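PDB 4H41: putative alpha-L-fucosidase, which probably releases alpha-L-fucose from host glycans in a gut bacterium, by way of a TIM-barrel domain that is otherwise of unknown function. Local coordinates for residues 55-58 with 59-63; 41-44 with 45-48; 224-227 with 228-232. All blocks are in the same frame, centred on the assembly; numbering follows the deposited sequence.

Contact 1: 55-58 with 59-63; sequences EWDL and DFQHM
Helix 53-65, the helix of the first beta-alpha-beta unit of the TIM barrel, brings side chains four residues apart together over a single turn, D57 with Q61 and W56 with F60. Backbone bonds such as F60 N to W56 O (2.9 Å) set the spacing. On the polar flank Q61 NE2 donates to D57 OD2 at 2.9 Å, with an N-H...O angle of only 137°. The oxygen lies close to the amide plane, yet the nitrogen stands 37° out of the carboxylate plane. D57 CG, anti to the backbone N (chi1 172°), holds the carboxylate out from the helix flank, and Q61, extended beyond CG, reaches back toward the N-terminal end to meet it. L58 and H62 touch at the surface, L58 CG lying 3.7 Å from H62 NE2. The inward flank is apolar: W56 CE3 is 4.1 Å from F60 CE1, and the methyl CE of M63, here selenomethionine, reaches the edge of the indole at 4.2 Å from W56 CZ3. L39 of strand 34-39 and L108 of helix 101-111 pack on W56, so large rings suit this side. D57 OD1 makes a salt bridge with K111 and a hydrogen bond with Y112, and D59 bonds S314 and S318. With K111 close by, D57 is probably ionised, and Q61 adds a neutral donor to its second oxygen while K111 and Y112 hold the first.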
ATOM      1  N   GLU B  55     -20.599 -10.575   2.597  1.00 20.03           N
ATOM      2  CA  GLU B  55     -19.159 -10.798   2.517  1.00 19.13           C
ATOM      3  C   GLU B  55     -18.640 -11.501   3.761  1.00 19.19           C
ATOM      4  O   GLU B  55     -17.806 -12.413   3.656  1.00 20.01           O
ATOM      5  CB  GLU B  55     -18.426  -9.468   2.338  1.00 18.67           C
ATOM      6  CG  GLU B  55     -18.645  -8.825   0.975  1.00 25.95           C
ATOM      7  CD  GLU B  55     -19.986  -8.158   0.770  1.00 26.34           C
ATOM      8  OE1 GLU B  55     -20.580  -7.694   1.770  1.00 20.00           O
ATOM      9  OE2 GLU B  55     -20.429  -8.058  -0.394  1.00 26.64           O
ATOM     10  N   TRP B  56     -19.154 -11.129   4.938  1.00 18.09           N
ATOM     11  CA  TRP B  56     -18.695 -11.777   6.181  1.00 18.21           C
ATOM     12  C   TRP B  56     -19.143 -13.222   6.224  1.00 20.80           C
ATOM     13  O   TRP B  56     -18.353 -14.094   6.595  1.00 19.42           O
ATOM     14  CB  TRP B  56     -19.161 -11.006   7.409  1.00 18.05           C
ATOM     15  CG  TRP B  56     -18.225  -9.897   7.751  1.00 18.29           C
ATOM     16  CD1 TRP B  56     -18.443  -8.558   7.631  1.00 20.54           C
ATOM     17  CD2 TRP B  56     -16.882 -10.047   8.213  1.00 16.90           C
ATOM     18  NE1 TRP B  56     -17.329  -7.862   8.038  1.00 18.46           N
ATOM     19  CE2 TRP B  56     -16.351  -8.753   8.389  1.00 20.16           C
ATOM     20  CE3 TRP B  56     -16.050 -11.151   8.441  1.00 18.61           C
ATOM     21  CZ2 TRP B  56     -15.016  -8.536   8.784  1.00 19.10           C
ATOM     22  CZ3 TRP B  56     -14.771 -10.925   8.935  1.00 19.51           C
ATOM     23  CH2 TRP B  56     -14.270  -9.627   9.090  1.00 20.11           C
ATOM     24  N   ASP B  57     -20.355 -13.523   5.767  1.00 18.17           N
ATOM     25  CA  ASP B  57     -20.830 -14.906   5.692  1.00 18.01           C
ATOM     26  C   ASP B  57     -19.909 -15.736   4.794  1.00 20.97           C
ATOM     27  O   ASP B  57     -19.495 -16.842   5.163  1.00 19.47           O
ATOM     28  CB  ASP B  57     -22.262 -14.952   5.168  1.00 20.74           C
ATOM     29  CG  ASP B  57     -22.726 -16.369   4.898  1.00 27.06           C
ATOM     30  OD1 ASP B  57     -23.069 -17.072   5.871  1.00 27.04           O
ATOM     31  OD2 ASP B  57     -22.632 -16.805   3.736  1.00 29.10           O
ATOM     32  N   LEU B  58     -19.568 -15.201   3.642  1.00 17.22           N
ATOM     33  CA  LEU B  58     -18.653 -15.901   2.728  1.00 17.66           C
ATOM     34  C   LEU B  58     -17.258 -16.078   3.364  1.00 20.17           C
ATOM     35  O   LEU B  58     -16.649 -17.140   3.231  1.00 19.44           O
ATOM     36  CB  LEU B  58     -18.564 -15.133   1.413  1.00 17.63           C
ATOM     37  CG  LEU B  58     -17.574 -15.640   0.366  1.00 25.02           C
ATOM     38  CD1 LEU B  58     -17.935 -17.061  -0.072  1.00 28.81           C
ATOM     39  CD2 LEU B  58     -17.544 -14.703  -0.868  1.00 29.69           C
ATOM     40  N   ASP B  59     -16.771 -15.074   4.104  1.00 17.13           N
ATOM     41  CA  ASP B  59     -15.473 -15.238   4.758  1.00 16.66           C
ATOM     42  C   ASP B  59     -15.510 -16.308   5.814  1.00 18.00           C
ATOM     43  O   ASP B  59     -14.541 -17.073   5.926  1.00 19.03           O
ATOM     44  CB  ASP B  59     -14.915 -13.929   5.376  1.00 16.57           C
ATOM     45  CG  ASP B  59     -13.516 -13.704   4.864  1.00 21.68           C
ATOM     46  OD1 ASP B  59     -13.304 -13.872   3.654  1.00 19.30           O
ATOM     47  OD2 ASP B  59     -12.624 -13.392   5.686  1.00 16.87           O
ATOM     48  N   PHE B  60     -16.607 -16.430   6.542  1.00 16.48           N
ATOM     49  CA  PHE B  60     -16.719 -17.491   7.549  1.00 15.47           C
ATOM     50  C   PHE B  60     -16.669 -18.869   6.865  1.00 18.37           C
ATOM     51  O   PHE B  60     -16.125 -19.827   7.430  1.00 18.87           O
ATOM     52  CB  PHE B  60     -17.975 -17.327   8.387  1.00 17.66           C
ATOM     53  CG  PHE B  60     -17.767 -16.502   9.647  1.00 18.36           C
ATOM     54  CD1 PHE B  60     -17.446 -15.144   9.565  1.00 20.83           C
ATOM     55  CD2 PHE B  60     -17.918 -17.072  10.908  1.00 20.70           C
ATOM     56  CE1 PHE B  60     -17.249 -14.377  10.718  1.00 22.15           C
ATOM     57  CE2 PHE B  60     -17.765 -16.292  12.063  1.00 23.21           C
ATOM     58  CZ  PHE B  60     -17.475 -14.941  11.956  1.00 21.85           C
ATOM     59  N   GLN B  61     -17.233 -18.985   5.648  1.00 18.55           N
ATOM     60  CA  GLN B  61     -17.145 -20.218   4.864  1.00 17.78           C
ATOM     61  C   GLN B  61     -15.689 -20.536   4.482  1.00 22.94           C
ATOM     62  O   GLN B  61     -15.280 -21.699   4.598  1.00 20.36           O
ATOM     63  CB  GLN B  61     -17.986 -20.125   3.595  1.00 19.02           C
ATOM     64  CG  GLN B  61     -19.487 -20.025   3.828  1.00 22.61           C
ATOM     65  CD  GLN B  61     -20.191 -19.873   2.522  1.00 32.70           C
ATOM     66  OE1 GLN B  61     -19.997 -20.695   1.620  1.00 34.25           O
ATOM     67  NE2 GLN B  61     -21.063 -18.874   2.393  1.00 29.81           N
ATOM     68  N   HIS B  62     -14.903 -19.503   4.091  1.00 18.98           N
ATOM     69  CA  HIS B  62     -13.480 -19.694   3.734  1.00 18.70           C
ATOM     70  C   HIS B  62     -12.703 -20.127   4.982  1.00 22.05           C
ATOM     71  O   HIS B  62     -11.811 -20.969   4.898  1.00 20.73           O
ATOM     72  CB  HIS B  62     -12.827 -18.412   3.109  1.00 18.41           C
ATOM     73  CG  HIS B  62     -13.387 -17.977   1.778  1.00 21.36           C
ATOM     74  ND1 HIS B  62     -13.540 -18.874   0.729  1.00 24.07           N
ATOM     75  CD2 HIS B  62     -13.710 -16.740   1.343  1.00 22.83           C
ATOM     76  CE1 HIS B  62     -14.020 -18.168  -0.288  1.00 24.13           C
ATOM     77  NE2 HIS B  62     -14.153 -16.875   0.040  1.00 23.53           N
HETATM   78  N   MSE B  63     -13.084 -19.596   6.159  1.00 18.85           N
HETATM   79  CA  MSE B  63     -12.454 -19.979   7.427  1.00 16.58           C
HETATM   80  C   MSE B  63     -12.763 -21.406   7.783  1.00 19.82           C
HETATM   81  O   MSE B  63     -11.871 -22.171   8.139  1.00 18.95           O
HETATM   82  CB  MSE B  63     -12.943 -19.071   8.568  1.00 17.03           C
HETATM   83  CG  MSE B  63     -12.491 -17.632   8.476  1.00 18.47           C
HETATM   84 SE   MSE B  63     -13.473 -16.656   9.866  0.75 22.12          SE
HETATM   85  CE  MSE B  63     -13.192 -14.858   9.206  1.00 21.08           C
TER

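Contact 2: 41-44 with 45-48; sequences EISH and DIPH
S43 turns its hydroxyl forward onto the backbone amides of D45 and I46, making an ST turn in the loop that follows strand 34-39, the first strand of the TIM barrel. Its CB lies 3.8 Å from I46 O. From there OG points along the onward chain, set anti to the backbone N with chi1 -176°, and ends facing two successive amides that approach from one side. I46 N donates to it at 2.9 Å with an angle of 153°; D45 N donates from 3.3 Å on a more bent path of 137°. The same OG bonds D40 OD2, so three partners grip one small oxygen, and serine suits the place because a short hydroxyl can accept from two amides and still engage a carboxylate. I46 packs its CB 3.5 Å from OG, and its side chain continues onto H315 and F316 of helix 313-316. H44 and D45, at the bend, send their side chains to other partners: H44 NE2 bonds D122, H44 ND1 a pentaethylene glycol, and D45 OD2 an unidentified ligand. Both molecules probably come from the crystallisation liquor, but they lie beyond the C-terminal end of a barrel strand, the end where TIM-barrel enzymes carry their active sites. Across the loop, E41 and H48 meet: E41 bends at CG and sets OE2 in the plane of the H48 ring, 3.2 Å from CE1, with the carboxylate nearly perpendicular to the imidazole.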
ATOM      1  N   GLU B  41     -11.991  -5.699  14.103  1.00 17.71           N
ATOM      2  CA  GLU B  41     -12.943  -4.663  14.446  1.00 19.28           C
ATOM      3  C   GLU B  41     -12.814  -4.385  15.942  1.00 22.37           C
ATOM      4  O   GLU B  41     -12.900  -5.349  16.664  1.00 18.64           O
ATOM      5  CB  GLU B  41     -14.382  -5.152  14.165  1.00 20.54           C
ATOM      6  CG  GLU B  41     -14.670  -5.401  12.703  1.00 26.91           C
ATOM      7  CD  GLU B  41     -14.887  -4.180  11.845  1.00 32.77           C
ATOM      8  OE1 GLU B  41     -14.935  -3.047  12.383  1.00 27.05           O
ATOM      9  OE2 GLU B  41     -15.050  -4.384  10.620  1.00 29.14           O
ATOM     10  N   ILE B  42     -12.657  -3.138  16.436  1.00 18.96           N
ATOM     11  CA  ILE B  42     -12.336  -1.940  15.686  1.00 17.08           C
ATOM     12  C   ILE B  42     -10.847  -1.952  15.407  1.00 17.77           C
ATOM     13  O   ILE B  42     -10.066  -2.048  16.339  1.00 18.20           O
ATOM     14  CB  ILE B  42     -12.726  -0.649  16.442  1.00 19.89           C
ATOM     15  CG1 ILE B  42     -14.240  -0.565  16.720  1.00 19.45           C
ATOM     16  CG2 ILE B  42     -12.230   0.566  15.675  1.00 19.42           C
ATOM     17  CD1 ILE B  42     -15.167  -0.558  15.487  1.00 20.13           C
ATOM     18  N   SER B  43     -10.442  -1.812  14.151  1.00 16.91           N
ATOM     19  CA  SER B  43      -9.030  -1.858  13.790  1.00 17.39           C
ATOM     20  C   SER B  43      -8.273  -0.634  14.232  1.00 20.36           C
ATOM     21  O   SER B  43      -8.765   0.465  14.114  1.00 19.35           O
ATOM     22  CB  SER B  43      -8.886  -1.984  12.282  1.00 20.80           C
ATOM     23  OG  SER B  43      -7.535  -2.132  11.902  1.00 21.27           O
ATOM     24  N   HIS B  44      -7.050  -0.823  14.693  1.00 16.88           N
ATOM     25  CA  HIS B  44      -6.185   0.314  14.970  1.00 17.29           C
ATOM     26  C   HIS B  44      -5.564   0.899  13.692  1.00 19.32           C
ATOM     27  O   HIS B  44      -5.284   2.104  13.642  1.00 20.68           O
ATOM     28  CB  HIS B  44      -5.004  -0.115  15.841  1.00 17.96           C
ATOM     29  CG  HIS B  44      -5.305  -0.290  17.301  1.00 21.04           C
ATOM     30  ND1 HIS B  44      -4.464  -1.035  18.104  1.00 21.88           N
ATOM     31  CD2 HIS B  44      -6.278   0.240  18.071  1.00 21.56           C
ATOM     32  CE1 HIS B  44      -4.980  -0.966  19.325  1.00 22.55           C
ATOM     33  NE2 HIS B  44      -6.052  -0.190  19.352  1.00 22.70           N
ATOM     34  N   ASP B  45      -5.219   0.036  12.733  1.00 13.95           N
ATOM     35  CA  ASP B  45      -4.347   0.432  11.640  1.00 13.76           C
ATOM     36  C   ASP B  45      -4.404  -0.406  10.376  1.00 17.49           C
ATOM     37  O   ASP B  45      -3.482  -0.306   9.547  1.00 16.46           O
ATOM     38  CB  ASP B  45      -2.894   0.391  12.178  1.00 17.55           C
ATOM     39  CG  ASP B  45      -2.435  -0.986  12.636  1.00 25.15           C
ATOM     40  OD1 ASP B  45      -3.244  -1.918  12.603  1.00 21.84           O
ATOM     41  OD2 ASP B  45      -1.244  -1.131  12.983  1.00 24.18           O
ATOM     42  N   ILE B  46      -5.476  -1.153  10.154  1.00 16.42           N
ATOM     43  CA  ILE B  46      -5.643  -1.913   8.899  1.00 13.99           C
ATOM     44  C   ILE B  46      -6.839  -1.302   8.152  1.00 17.36           C
ATOM     45  O   ILE B  46      -7.963  -1.335   8.679  1.00 17.17           O
ATOM     46  CB  ILE B  46      -5.870  -3.400   9.150  1.00 17.35           C
ATOM     47  CG1 ILE B  46      -4.790  -4.011  10.098  1.00 17.83           C
ATOM     48  CG2 ILE B  46      -5.953  -4.148   7.819  1.00 18.48           C
ATOM     49  CD1 ILE B  46      -3.328  -3.856   9.598  1.00 16.14           C
ATOM     50  N   PRO B  47      -6.641  -0.830   6.905  1.00 14.70           N
ATOM     51  CA  PRO B  47      -7.743  -0.186   6.180  1.00 13.38           C
ATOM     52  C   PRO B  47      -8.942  -1.102   6.029  1.00 16.54           C
ATOM     53  O   PRO B  47      -8.814  -2.323   5.872  1.00 16.53           O
ATOM     54  CB  PRO B  47      -7.126   0.188   4.842  1.00 14.35           C
ATOM     55  CG  PRO B  47      -5.686   0.416   5.172  1.00 17.32           C
ATOM     56  CD  PRO B  47      -5.365  -0.666   6.158  1.00 14.97           C
ATOM     57  N   HIS B  48     -10.100  -0.511   6.180  1.00 15.61           N
ATOM     58  CA  HIS B  48     -11.376  -1.242   6.191  1.00 14.40           C
ATOM     59  C   HIS B  48     -11.719  -1.791   4.830  1.00 14.67           C
ATOM     60  O   HIS B  48     -11.529  -1.089   3.810  1.00 16.84           O
ATOM     61  CB  HIS B  48     -12.477  -0.284   6.669  1.00 14.73           C
ATOM     62  CG  HIS B  48     -13.745  -0.941   7.138  1.00 16.70           C
ATOM     63  ND1 HIS B  48     -13.768  -1.788   8.218  1.00 20.03           N
ATOM     64  CD2 HIS B  48     -15.013  -0.785   6.687  1.00 17.26           C
ATOM     65  CE1 HIS B  48     -15.044  -2.136   8.396  1.00 18.56           C
ATOM     66  NE2 HIS B  48     -15.830  -1.579   7.488  1.00 18.29           N
TER

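Contact 3: 224-227 with 228-232; sequences KEWN and EIFDG
I229 lays its CD1 methyl over the six-membered ring of W226, a CH-pi contact between residues three apart on helix 219-233, one of the outer helices of the TIM barrel. The methyl stands 3.8 Å from the ring centroid and only 8° off the normal, almost exactly above the centre. The other branch, CG2, lies on the same side of the ring, displaced outward, 3.6 Å from W226 CZ3; the two arms of a beta-branched side chain thus spread over one face from its centre outward. F230, one residue further on, meets the indole obliquely. Their ring planes are 48° apart, and W226 CE3 sits over one face of the phenyl ring, towards its rim, 3.6 Å from F230 CZ. With W226 CG beside the backbone N, the indole's benzene half is carried toward the following turn, where both partners sit. Strand 239-243 offers F242 to both aromatic residues, and helix 252-266 adds L262, so wide apolar rings fill the space between helix and barrel; the one polar atom of the indole, NE1, is bonded to S167 O. N227 takes no part in the ring cluster; its OD1 bonds Y266 and K265. F230 N bonds W226 O at 2.8 Å and 171°, a nearly straight helical bond. On the exposed flank K224 and E228 run side by side, forming a long salt bridge of 3.8 Å from K224 NZ to E228 OE2.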
ATOM      1  N   LYS B 224      12.128 -12.880  32.810  1.00 19.44           N
ATOM      2  CA  LYS B 224      12.024 -12.280  34.138  1.00 20.34           C
ATOM      3  C   LYS B 224      10.751 -11.474  34.274  1.00 24.19           C
ATOM      4  O   LYS B 224      10.011 -11.616  35.263  1.00 24.65           O
ATOM      5  CB  LYS B 224      13.242 -11.396  34.398  1.00 22.08           C
ATOM      6  CG  LYS B 224      13.203 -10.707  35.769  1.00 31.53           C
ATOM      7  CD  LYS B 224      14.390  -9.794  35.957  1.00 49.25           C
ATOM      8  CE  LYS B 224      14.384  -9.115  37.331  1.00 59.64           C
ATOM      9  NZ  LYS B 224      13.491  -7.918  37.401  1.00 81.27           N
ATOM     10  N   GLU B 225      10.470 -10.653  33.300  1.00 19.85           N
ATOM     11  CA  GLU B 225       9.303  -9.792  33.392  1.00 20.62           C
ATOM     12  C   GLU B 225       7.988 -10.569  33.236  1.00 23.33           C
ATOM     13  O   GLU B 225       7.046 -10.333  33.981  1.00 22.53           O
ATOM     14  CB  GLU B 225       9.378  -8.649  32.371  1.00 21.89           C
ATOM     15  CG  GLU B 225      10.545  -7.707  32.672  1.00 24.14           C
ATOM     16  CD  GLU B 225      10.706  -6.493  31.777  1.00 32.19           C
ATOM     17  OE1 GLU B 225       9.792  -6.203  30.974  1.00 25.01           O
ATOM     18  OE2 GLU B 225      11.778  -5.845  31.838  1.00 27.24           O
ATOM     19  N   TRP B 226       7.939 -11.512  32.309  1.00 19.91           N
ATOM     20  CA  TRP B 226       6.726 -12.277  32.084  1.00 18.83           C
ATOM     21  C   TRP B 226       6.490 -13.305  33.171  1.00 22.36           C
ATOM     22  O   TRP B 226       5.341 -13.616  33.462  1.00 21.84           O
ATOM     23  CB  TRP B 226       6.719 -12.870  30.682  1.00 16.11           C
ATOM     24  CG  TRP B 226       6.318 -11.811  29.716  1.00 17.24           C
ATOM     25  CD1 TRP B 226       7.138 -10.975  29.011  1.00 20.14           C
ATOM     26  CD2 TRP B 226       4.986 -11.329  29.514  1.00 16.94           C
ATOM     27  NE1 TRP B 226       6.390 -10.031  28.350  1.00 19.90           N
ATOM     28  CE2 TRP B 226       5.066 -10.221  28.646  1.00 21.49           C
ATOM     29  CE3 TRP B 226       3.726 -11.744  29.976  1.00 18.64           C
ATOM     30  CZ2 TRP B 226       3.925  -9.564  28.166  1.00 21.07           C
ATOM     31  CZ3 TRP B 226       2.599 -11.083  29.518  1.00 21.25           C
ATOM     32  CH2 TRP B 226       2.701  -9.986  28.656  1.00 22.45           C
ATOM     33  N   ASN B 227       7.544 -13.732  33.868  1.00 20.87           N
ATOM     34  CA  ASN B 227       7.378 -14.574  35.058  1.00 22.06           C
ATOM     35  C   ASN B 227       6.558 -13.813  36.095  1.00 25.36           C
ATOM     36  O   ASN B 227       5.617 -14.350  36.688  1.00 25.49           O
ATOM     37  CB  ASN B 227       8.748 -14.965  35.622  1.00 29.99           C
ATOM     38  CG  ASN B 227       8.655 -15.809  36.830  1.00 39.36           C
ATOM     39  OD1 ASN B 227       8.110 -16.908  36.769  1.00 28.80           O
ATOM     40  ND2 ASN B 227       9.159 -15.328  37.959  1.00 35.17           N
ATOM     41  N   GLU B 228       6.862 -12.519  36.273  1.00 23.42           N
ATOM     42  CA  GLU B 228       6.116 -11.689  37.219  1.00 25.25           C
ATOM     43  C   GLU B 228       4.681 -11.448  36.760  1.00 26.12           C
ATOM     44  O   GLU B 228       3.762 -11.464  37.580  1.00 24.86           O
ATOM     45  CB  GLU B 228       6.799 -10.319  37.403  1.00 28.28           C
ATOM     46  CG  GLU B 228       8.140 -10.417  38.097  1.00 48.81           C
ATOM     47  CD  GLU B 228       8.737  -9.091  38.531  1.00 89.96           C
ATOM     48  OE1 GLU B 228       8.085  -8.385  39.333  1.00 91.92           O
ATOM     49  OE2 GLU B 228       9.874  -8.778  38.109  1.00 90.46           O
ATOM     50  N   ILE B 229       4.485 -11.202  35.472  1.00 21.75           N
ATOM     51  CA  ILE B 229       3.147 -10.936  34.954  1.00 22.03           C
ATOM     52  C   ILE B 229       2.299 -12.182  35.090  1.00 22.53           C
ATOM     53  O   ILE B 229       1.217 -12.097  35.666  1.00 21.35           O
ATOM     54  CB  ILE B 229       3.177 -10.394  33.502  1.00 23.88           C
ATOM     55  CG1 ILE B 229       3.798  -9.006  33.500  1.00 25.97           C
ATOM     56  CG2 ILE B 229       1.785 -10.354  32.908  1.00 22.66           C
ATOM     57  CD1 ILE B 229       4.401  -8.630  32.182  1.00 26.75           C
ATOM     58  N   PHE B 230       2.796 -13.329  34.605  1.00 21.21           N
ATOM     59  CA  PHE B 230       2.025 -14.575  34.684  1.00 20.78           C
ATOM     60  C   PHE B 230       1.734 -14.979  36.130  1.00 24.54           C
ATOM     61  O   PHE B 230       0.605 -15.351  36.400  1.00 22.64           O
ATOM     62  CB  PHE B 230       2.667 -15.693  33.920  1.00 23.27           C
ATOM     63  CG  PHE B 230       2.702 -15.506  32.423  1.00 24.60           C
ATOM     64  CD1 PHE B 230       1.677 -14.841  31.748  1.00 26.98           C
ATOM     65  CD2 PHE B 230       3.766 -15.964  31.689  1.00 32.61           C
ATOM     66  CE1 PHE B 230       1.725 -14.685  30.362  1.00 29.42           C
ATOM     67  CE2 PHE B 230       3.822 -15.769  30.313  1.00 35.44           C
ATOM     68  CZ  PHE B 230       2.781 -15.177  29.659  1.00 31.24           C
ATOM     69  N   ASP B 231       2.665 -14.736  37.066  1.00 22.17           N
ATOM     70  CA  ASP B 231       2.428 -14.979  38.492  1.00 21.94           C
ATOM     71  C   ASP B 231       1.212 -14.196  38.984  1.00 25.96           C
ATOM     72  O   ASP B 231       0.409 -14.732  39.758  1.00 25.47           O
ATOM     73  CB  ASP B 231       3.674 -14.610  39.315  1.00 23.68           C
ATOM     74  CG  ASP B 231       3.526 -14.956  40.787  1.00 31.28           C
ATOM     75  OD1 ASP B 231       3.225 -16.124  41.094  1.00 29.22           O
ATOM     76  OD2 ASP B 231       3.551 -14.035  41.611  1.00 34.90           O
ATOM     77  N   GLY B 232       1.072 -12.951  38.533  1.00 23.78           N
ATOM     78  CA  GLY B 232      -0.034 -12.096  38.933  1.00 23.80           C
ATOM     79  C   GLY B 232      -1.366 -12.344  38.255  1.00 26.82           C
ATOM     80  O   GLY B 232      -2.403 -12.081  38.859  1.00 27.31           O
TER

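How the contacts relate
Along the chain contact 2 comes first, then contact 1, then contact 3, all in one closed barrel of eight parallel strands. Contact 2 lies in the loop between strand 34-39 and helix 53-65, and contact 1 lies on that same helix; their centres are about 18 Å apart and their nearest atoms about 5 Å. Both also touch the second subunit. Contact 3, on helix 219-233 between strands 193-195 and 239-243, lies across the chain's centre from contact 1, about 38 Å away centre to centre, and about 30 Å between centres from contact 2. Two contacts thus belong to the outer layer of helices, whereas contact 2 belongs to the loops of the barrel mouth, where substrate would probably bind.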